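Local structure of putative MAR1 (Leishmania donovani, 1X9G) at residues C42-E54 against I75-L87. The protein is of unknown function but belongs to the isochorismatase superfamily and may act as a ribonuclease. Residues are numbered along the deposited sequence; the frame is centred on the assembly and turned at random.
Sequences CVFVANRLARLHE and IVPEITLPKTAHL
Arg51 NH2 gives its hydrogen to Thr80 O over 2.7 Å, meeting the carbonyl almost head-on (C=O...N angle 170°), while NH1 adds a weak bond to the same oxygen. This pairing fastens helix 39-55 to the loop that leads into strand 86-90, an outermost strand, within this chain, of the parallel β-sheet of the α/β isochorismatase-like fold. The Arg51 chain folds back at chi2 and chi3 (-68° and 75°), which brings the guanidinium to the loop although its CB points away from it. Glu54 of the same helix holds the group from a second side: Arg51 NE forms a salt bridge of 2.7 Å with Glu54 OE1, and NH2 adds a weak bond to Glu54 OE2, which together limit how the guanidinium can turn.

One turn earlier, the Asn47 amide reads the loop backbone with both ends. Its OD1 accepts from Thr80 N at 3.3 Å, in the carbonyl plane, and its ND2 donates to Glu78 O, with a weaker second bond to Glu78 OE2. Toward the C-terminal end of 42-54, His53 NE2 and Thr84 OG1 are hydrogen-bonded at 2.8 Å; the other ring nitrogen, ND1, bonds Thr60 OG1.

In the apolar part of the contact, Ile79 CG1 packs on Val43 CG1 (3.7 Å) and Ala46 CB, and Leu28 also touches Ile79. Pro82 rests against Ala50, His53 and Glu54, its CG 3.7 Å from His53 CD2 at the imidazole edge.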
ATOM      1  N   CYS A  42       0.162  -4.250  23.545  1.00 58.88           N
ATOM      2  CA  CYS A  42       1.399  -5.012  23.374  1.00 60.42           C
ATOM      3  C   CYS A  42       1.591  -6.053  24.481  1.00 61.31           C
ATOM      4  O   CYS A  42       2.032  -7.179  24.222  1.00 61.97           O
ATOM      5  CB  CYS A  42       2.607  -4.089  23.347  1.00 60.55           C
ATOM      6  SG  CYS A  42       2.602  -2.980  21.974  1.00 62.63           S
ATOM      7  N   VAL A  43       1.273  -5.654  25.719  1.00 61.65           N
ATOM      8  CA  VAL A  43       1.362  -6.535  26.890  1.00 61.11           C
ATOM      9  C   VAL A  43       0.369  -7.684  26.722  1.00 60.97           C
ATOM     10  O   VAL A  43       0.689  -8.837  26.972  1.00 60.47           O
ATOM     11  CB  VAL A  43       1.137  -5.712  28.218  1.00 61.34           C
ATOM     12  CG1 VAL A  43       1.014  -6.575  29.433  1.00 58.40           C
ATOM     13  CG2 VAL A  43       2.289  -4.700  28.433  1.00 61.75           C
ATOM     14  N   PHE A  44      -0.832  -7.347  26.266  1.00 61.30           N
ATOM     15  CA  PHE A  44      -1.900  -8.315  26.085  1.00 61.29           C
ATOM     16  C   PHE A  44      -1.506  -9.417  25.115  1.00 61.14           C
ATOM     17  O   PHE A  44      -1.838 -10.596  25.336  1.00 62.36           O
ATOM     18  CB  PHE A  44      -3.176  -7.616  25.591  1.00 61.91           C
ATOM     19  CG  PHE A  44      -4.266  -8.566  25.210  1.00 62.97           C
ATOM     20  CD1 PHE A  44      -5.117  -9.111  26.192  1.00 64.88           C
ATOM     21  CD2 PHE A  44      -4.423  -8.970  23.887  1.00 62.32           C
ATOM     22  CE1 PHE A  44      -6.146 -10.044  25.839  1.00 62.12           C
ATOM     23  CE2 PHE A  44      -5.437  -9.899  23.528  1.00 60.72           C
ATOM     24  CZ  PHE A  44      -6.299 -10.416  24.509  1.00 60.71           C
ATOM     25  N   VAL A  45      -0.819  -9.015  24.046  1.00 60.05           N
ATOM     26  CA  VAL A  45      -0.416  -9.886  22.951  1.00 58.37           C
ATOM     27  C   VAL A  45       0.743 -10.730  23.444  1.00 58.17           C
ATOM     28  O   VAL A  45       0.829 -11.915  23.125  1.00 58.73           O
ATOM     29  CB  VAL A  45      -0.033  -9.060  21.647  1.00 58.02           C
ATOM     30  CG1 VAL A  45       0.713  -9.893  20.632  1.00 55.90           C
ATOM     31  CG2 VAL A  45      -1.258  -8.468  21.004  1.00 56.74           C
ATOM     32  N   ALA A  46       1.632 -10.117  24.207  1.00 58.32           N
ATOM     33  CA  ALA A  46       2.736 -10.824  24.885  1.00 58.85           C
ATOM     34  C   ALA A  46       2.222 -11.936  25.773  1.00 58.58           C
ATOM     35  O   ALA A  46       2.689 -13.072  25.660  1.00 58.32           O
ATOM     36  CB  ALA A  46       3.592  -9.861  25.705  1.00 58.70           C
ATOM     37  N   ASN A  47       1.228 -11.625  26.607  1.00 59.29           N
ATOM     38  CA  ASN A  47       0.520 -12.677  27.381  1.00 60.62           C
ATOM     39  C   ASN A  47      -0.141 -13.705  26.476  1.00 61.03           C
ATOM     40  O   ASN A  47       0.134 -14.885  26.655  1.00 61.95           O
ATOM     41  CB  ASN A  47      -0.507 -12.121  28.381  1.00 60.88           C
ATOM     42  CG  ASN A  47       0.139 -11.337  29.527  1.00 61.45           C
ATOM     43  OD1 ASN A  47       1.177 -11.735  30.084  1.00 63.58           O
ATOM     44  ND2 ASN A  47      -0.490 -10.215  29.892  1.00 62.51           N
ATOM     45  N   ARG A  48      -0.956 -13.269  25.492  1.00 60.51           N
ATOM     46  CA  ARG A  48      -1.618 -14.194  24.530  1.00 60.33           C
ATOM     47  C   ARG A  48      -0.707 -15.240  23.890  1.00 60.27           C
ATOM     48  O   ARG A  48      -1.031 -16.428  23.906  1.00 59.58           O
ATOM     49  CB  ARG A  48      -2.403 -13.459  23.428  1.00 60.28           C
ATOM     50  CG  ARG A  48      -3.016 -14.401  22.360  1.00 59.89           C
ATOM     51  CD  ARG A  48      -3.967 -13.657  21.342  1.00 59.52           C
ATOM     52  NE  ARG A  48      -5.333 -13.522  21.873  1.00 55.34           N
ATOM     53  CZ  ARG A  48      -6.277 -12.718  21.381  1.00 56.51           C
ATOM     54  NH1 ARG A  48      -6.043 -11.961  20.299  1.00 56.76           N
ATOM     55  NH2 ARG A  48      -7.479 -12.676  21.957  1.00 53.18           N
ATOM     56  N   LEU A  49       0.417 -14.792  23.328  1.00 60.29           N
ATOM     57  CA  LEU A  49       1.423 -15.696  22.725  1.00 60.34           C
ATOM     58  C   LEU A  49       2.182 -16.508  23.779  1.00 60.69           C
ATOM     59  O   LEU A  49       2.850 -17.501  23.440  1.00 60.83           O
ATOM     60  CB  LEU A  49       2.418 -14.901  21.847  1.00 59.83           C
ATOM     61  CG  LEU A  49       1.995 -14.435  20.430  1.00 61.03           C
ATOM     62  CD1 LEU A  49       1.598 -15.611  19.520  1.00 57.66           C
ATOM     63  CD2 LEU A  49       0.838 -13.503  20.493  1.00 61.61           C
ATOM     64  N   ALA A  50       2.114 -16.056  25.037  1.00 60.59           N
ATOM     65  CA  ALA A  50       2.833 -16.713  26.132  1.00 60.94           C
ATOM     66  C   ALA A  50       2.058 -17.945  26.456  1.00 61.00           C
ATOM     67  O   ALA A  50       2.623 -19.034  26.452  1.00 60.97           O
ATOM     68  CB  ALA A  50       2.966 -15.801  27.371  1.00 60.12           C
ATOM     69  N   ARG A  51       0.749 -17.765  26.659  1.00 61.44           N
ATOM     70  CA  ARG A  51      -0.170 -18.864  26.963  1.00 62.21           C
ATOM     71  C   ARG A  51      -0.272 -19.849  25.807  1.00 63.06           C
ATOM     72  O   ARG A  51      -0.362 -21.073  26.025  1.00 64.70           O
ATOM     73  CB  ARG A  51      -1.559 -18.336  27.336  1.00 61.93           C
ATOM     74  CG  ARG A  51      -1.577 -17.251  28.459  1.00 62.37           C
ATOM     75  CD  ARG A  51      -1.169 -17.773  29.816  1.00 57.25           C
ATOM     76  NE  ARG A  51       0.266 -18.003  29.973  1.00 55.47           N
ATOM     77  CZ  ARG A  51       1.167 -17.032  30.167  1.00 58.14           C
ATOM     78  NH1 ARG A  51       0.779 -15.745  30.146  1.00 55.65           N
ATOM     79  NH2 ARG A  51       2.470 -17.336  30.336  1.00 55.20           N
ATOM     80  N   LEU A  52      -0.259 -19.324  24.585  1.00 62.93           N
ATOM     81  CA  LEU A  52      -0.237 -20.149  23.385  1.00 62.71           C
ATOM     82  C   LEU A  52       0.971 -21.106  23.331  1.00 62.87           C
ATOM     83  O   LEU A  52       0.826 -22.270  22.948  1.00 62.11           O
ATOM     84  CB  LEU A  52      -0.283 -19.275  22.107  1.00 62.61           C
ATOM     85  CG  LEU A  52      -0.218 -20.088  20.805  1.00 61.83           C
ATOM     86  CD1 LEU A  52      -1.424 -20.987  20.828  1.00 59.11           C
ATOM     87  CD2 LEU A  52      -0.144 -19.276  19.499  1.00 61.28           C
ATOM     88  N   HIS A  53       2.152 -20.587  23.648  1.00 63.20           N
ATOM     89  CA  HIS A  53       3.372 -21.375  23.580  1.00 64.69           C
ATOM     90  C   HIS A  53       3.349 -22.514  24.618  1.00 65.47           C
ATOM     91  O   HIS A  53       3.802 -23.622  24.316  1.00 65.85           O
ATOM     92  CB  HIS A  53       4.602 -20.473  23.745  1.00 64.90           C
ATOM     93  CG  HIS A  53       5.759 -21.118  24.451  1.00 65.08           C
ATOM     94  ND1 HIS A  53       6.559 -22.073  23.859  1.00 63.45           N
ATOM     95  CD2 HIS A  53       6.261 -20.922  25.696  1.00 65.80           C
ATOM     96  CE1 HIS A  53       7.501 -22.440  24.711  1.00 64.70           C
ATOM     97  NE2 HIS A  53       7.337 -21.763  25.836  1.00 66.04           N
ATOM     98  N   GLU A  54       2.812 -22.241  25.813  1.00 65.66           N
ATOM     99  CA  GLU A  54       2.544 -23.283  26.819  1.00 65.93           C
ATOM    100  C   GLU A  54       1.605 -24.378  26.312  1.00 65.94           C
ATOM    101  O   GLU A  54       1.800 -25.529  26.631  1.00 65.75           O
ATOM    102  CB  GLU A  54       2.022 -22.664  28.107  1.00 65.80           C
ATOM    103  CG  GLU A  54       3.105 -21.847  28.748  1.00 67.02           C
ATOM    104  CD  GLU A  54       2.608 -20.864  29.762  1.00 69.62           C
ATOM    105  OE1 GLU A  54       1.420 -20.485  29.712  1.00 69.92           O
ATOM    106  OE2 GLU A  54       3.429 -20.455  30.613  1.00 73.29           O
ATOM    107  N   ILE A  75      11.604  -5.805  32.370  1.00 72.71           N
ATOM    108  CA  ILE A  75      10.435  -6.226  31.581  1.00 73.43           C
ATOM    109  C   ILE A  75       9.116  -6.230  32.352  1.00 74.27           C
ATOM    110  O   ILE A  75       8.757  -7.217  32.980  1.00 74.75           O
ATOM    111  CB  ILE A  75      10.674  -7.586  30.777  1.00 73.38           C
ATOM    112  CG1 ILE A  75       9.668  -7.735  29.614  1.00 72.82           C
ATOM    113  CG2 ILE A  75      10.722  -8.812  31.697  1.00 72.34           C
ATOM    114  CD1 ILE A  75       8.686  -8.954  29.624  1.00 69.64           C
ATOM    115  N   VAL A  76       8.402  -5.107  32.281  1.00 74.89           N
ATOM    116  CA  VAL A  76       7.077  -4.923  32.908  1.00 75.31           C
ATOM    117  C   VAL A  76       6.427  -6.215  33.488  1.00 75.76           C
ATOM    118  O   VAL A  76       6.225  -7.205  32.751  1.00 75.57           O
ATOM    119  CB  VAL A  76       6.124  -4.149  31.952  1.00 75.37           C
ATOM    120  CG1 VAL A  76       4.644  -4.383  32.300  1.00 75.72           C
ATOM    121  CG2 VAL A  76       6.494  -2.653  31.946  1.00 75.26           C
ATOM    122  N   PRO A  77       6.131  -6.208  34.817  1.00 76.07           N
ATOM    123  CA  PRO A  77       5.583  -7.359  35.562  1.00 75.99           C
ATOM    124  C   PRO A  77       4.289  -7.924  35.002  1.00 75.73           C
ATOM    125  O   PRO A  77       4.118  -9.141  34.979  1.00 75.84           O
ATOM    126  CB  PRO A  77       5.332  -6.791  36.980  1.00 75.94           C
ATOM    127  CG  PRO A  77       5.410  -5.326  36.846  1.00 75.85           C
ATOM    128  CD  PRO A  77       6.352  -5.057  35.719  1.00 76.18           C
ATOM    129  N   GLU A  78       3.383  -7.056  34.566  1.00 75.47           N
ATOM    130  CA  GLU A  78       2.122  -7.518  34.007  1.00 75.54           C
ATOM    131  C   GLU A  78       2.285  -8.540  32.839  1.00 74.49           C
ATOM    132  O   GLU A  78       1.323  -9.204  32.447  1.00 74.54           O
ATOM    133  CB  GLU A  78       1.208  -6.307  33.718  1.00 76.22           C
ATOM    134  CG  GLU A  78       0.099  -6.498  32.657  1.00 80.52           C
ATOM    135  CD  GLU A  78      -1.060  -7.440  33.067  1.00 85.28           C
ATOM    136  OE1 GLU A  78      -1.876  -7.036  33.933  1.00 88.73           O
ATOM    137  OE2 GLU A  78      -1.186  -8.554  32.487  1.00 85.23           O
ATOM    138  N   ILE A  79       3.501  -8.726  32.320  1.00 73.29           N
ATOM    139  CA  ILE A  79       3.761  -9.916  31.497  1.00 72.95           C
ATOM    140  C   ILE A  79       4.258 -11.127  32.338  1.00 73.76           C
ATOM    141  O   ILE A  79       5.402 -11.143  32.850  1.00 73.12           O
ATOM    142  CB  ILE A  79       4.722  -9.666  30.300  1.00 72.41           C
ATOM    143  CG1 ILE A  79       4.147  -8.613  29.352  1.00 72.32           C
ATOM    144  CG2 ILE A  79       4.955 -10.969  29.510  1.00 70.70           C
ATOM    145  CD1 ILE A  79       5.206  -7.781  28.617  1.00 69.69           C
ATOM    146  N   THR A  80       3.393 -12.137  32.438  1.00 74.25           N
ATOM    147  CA  THR A  80       3.746 -13.393  33.059  1.00 74.63           C
ATOM    148  C   THR A  80       4.370 -14.379  32.082  1.00 74.87           C
ATOM    149  O   THR A  80       3.699 -15.202  31.473  1.00 75.23           O
ATOM    150  CB  THR A  80       2.605 -14.012  33.900  1.00 74.92           C
ATOM    151  OG1 THR A  80       1.355 -13.402  33.561  1.00 71.82           O
ATOM    152  CG2 THR A  80       2.902 -13.771  35.422  1.00 77.49           C
ATOM    153  N   LEU A  81       5.687 -14.246  31.963  1.00 75.28           N
ATOM    154  CA  LEU A  81       6.566 -15.130  31.211  1.00 75.99           C
ATOM    155  C   LEU A  81       6.335 -16.619  31.454  1.00 76.44           C
ATOM    156  O   LEU A  81       6.031 -17.028  32.585  1.00 76.85           O
ATOM    157  CB  LEU A  81       8.026 -14.819  31.589  1.00 76.14           C
ATOM    158  CG  LEU A  81       8.694 -13.513  31.149  1.00 76.23           C
ATOM    159  CD1 LEU A  81       8.122 -13.083  29.772  1.00 74.18           C
ATOM    160  CD2 LEU A  81       8.575 -12.409  32.211  1.00 75.30           C
ATOM    161  N   PRO A  82       6.518 -17.442  30.406  1.00 76.49           N
ATOM    162  CA  PRO A  82       6.529 -18.893  30.587  1.00 76.53           C
ATOM    163  C   PRO A  82       7.814 -19.316  31.314  1.00 76.68           C
ATOM    164  O   PRO A  82       8.826 -18.614  31.214  1.00 76.55           O
ATOM    165  CB  PRO A  82       6.526 -19.432  29.149  1.00 76.72           C
ATOM    166  CG  PRO A  82       6.314 -18.272  28.255  1.00 76.15           C
ATOM    167  CD  PRO A  82       6.736 -17.062  29.003  1.00 76.71           C
ATOM    168  N   LYS A  83       7.789 -20.442  32.034  1.00 76.45           N
ATOM    169  CA  LYS A  83       9.001 -20.903  32.733  1.00 76.17           C
ATOM    170  C   LYS A  83      10.110 -21.227  31.740  1.00 75.58           C
ATOM    171  O   LYS A  83      11.295 -21.084  32.052  1.00 75.40           O
ATOM    172  CB  LYS A  83       8.725 -22.126  33.630  1.00 76.74           C
ATOM    173  CG  LYS A  83       7.517 -21.994  34.526  1.00 78.15           C
ATOM    174  CD  LYS A  83       7.615 -20.762  35.416  1.00 81.97           C
ATOM    175  CE  LYS A  83       6.379 -20.629  36.291  1.00 83.70           C
ATOM    176  NZ  LYS A  83       6.767 -20.189  37.665  1.00 84.39           N
ATOM    177  N   THR A  84       9.718 -21.652  30.541  1.00 74.73           N
ATOM    178  CA  THR A  84      10.674 -21.988  29.499  1.00 74.07           C
ATOM    179  C   THR A  84      11.364 -20.781  28.821  1.00 73.60           C
ATOM    180  O   THR A  84      12.267 -20.984  28.008  1.00 73.25           O
ATOM    181  CB  THR A  84      10.022 -22.897  28.430  1.00 74.35           C
ATOM    182  OG1 THR A  84       8.685 -22.456  28.187  1.00 73.71           O
ATOM    183  CG2 THR A  84       9.981 -24.357  28.911  1.00 73.94           C
ATOM    184  N   ALA A  85      10.967 -19.550  29.163  1.00 72.94           N
ATOM    185  CA  ALA A  85      11.440 -18.325  28.455  1.00 73.19           C
ATOM    186  C   ALA A  85      12.969 -18.104  28.380  1.00 73.13           C
ATOM    187  O   ALA A  85      13.670 -18.290  29.372  1.00 73.60           O
ATOM    188  CB  ALA A  85      10.758 -17.065  29.036  1.00 72.77           C
ATOM    189  N   HIS A  86      13.490 -17.694  27.220  1.00 72.75           N
ATOM    190  CA  HIS A  86      14.920 -17.385  27.126  1.00 72.21           C
ATOM    191  C   HIS A  86      15.111 -15.908  27.186  1.00 72.23           C
ATOM    192  O   HIS A  86      15.082 -15.195  26.169  1.00 73.31           O
ATOM    193  CB  HIS A  86      15.562 -17.956  25.887  1.00 71.93           C
ATOM    194  CG  HIS A  86      15.283 -19.405  25.702  1.00 73.16           C
ATOM    195  ND1 HIS A  86      16.197 -20.383  26.021  1.00 73.93           N
ATOM    196  CD2 HIS A  86      14.174 -20.049  25.260  1.00 74.99           C
ATOM    197  CE1 HIS A  86      15.663 -21.569  25.783  1.00 75.60           C
ATOM    198  NE2 HIS A  86      14.437 -21.395  25.315  1.00 75.91           N
ATOM    199  N   LEU A  87      15.302 -15.439  28.401  1.00 71.42           N
ATOM    200  CA  LEU A  87      15.380 -14.035  28.648  1.00 70.73           C
ATOM    201  C   LEU A  87      16.809 -13.527  28.438  1.00 69.77           C
ATOM    202  O   LEU A  87      17.741 -14.092  28.962  1.00 69.32           O
ATOM    203  CB  LEU A  87      14.778 -13.773  30.014  1.00 70.77           C
ATOM    204  CG  LEU A  87      15.072 -12.617  30.929  1.00 72.63           C
ATOM    205  CD1 LEU A  87      15.417 -11.328  30.198  1.00 74.55           C
ATOM    206  CD2 LEU A  87      13.743 -12.507  31.635  1.00 75.26           C
TER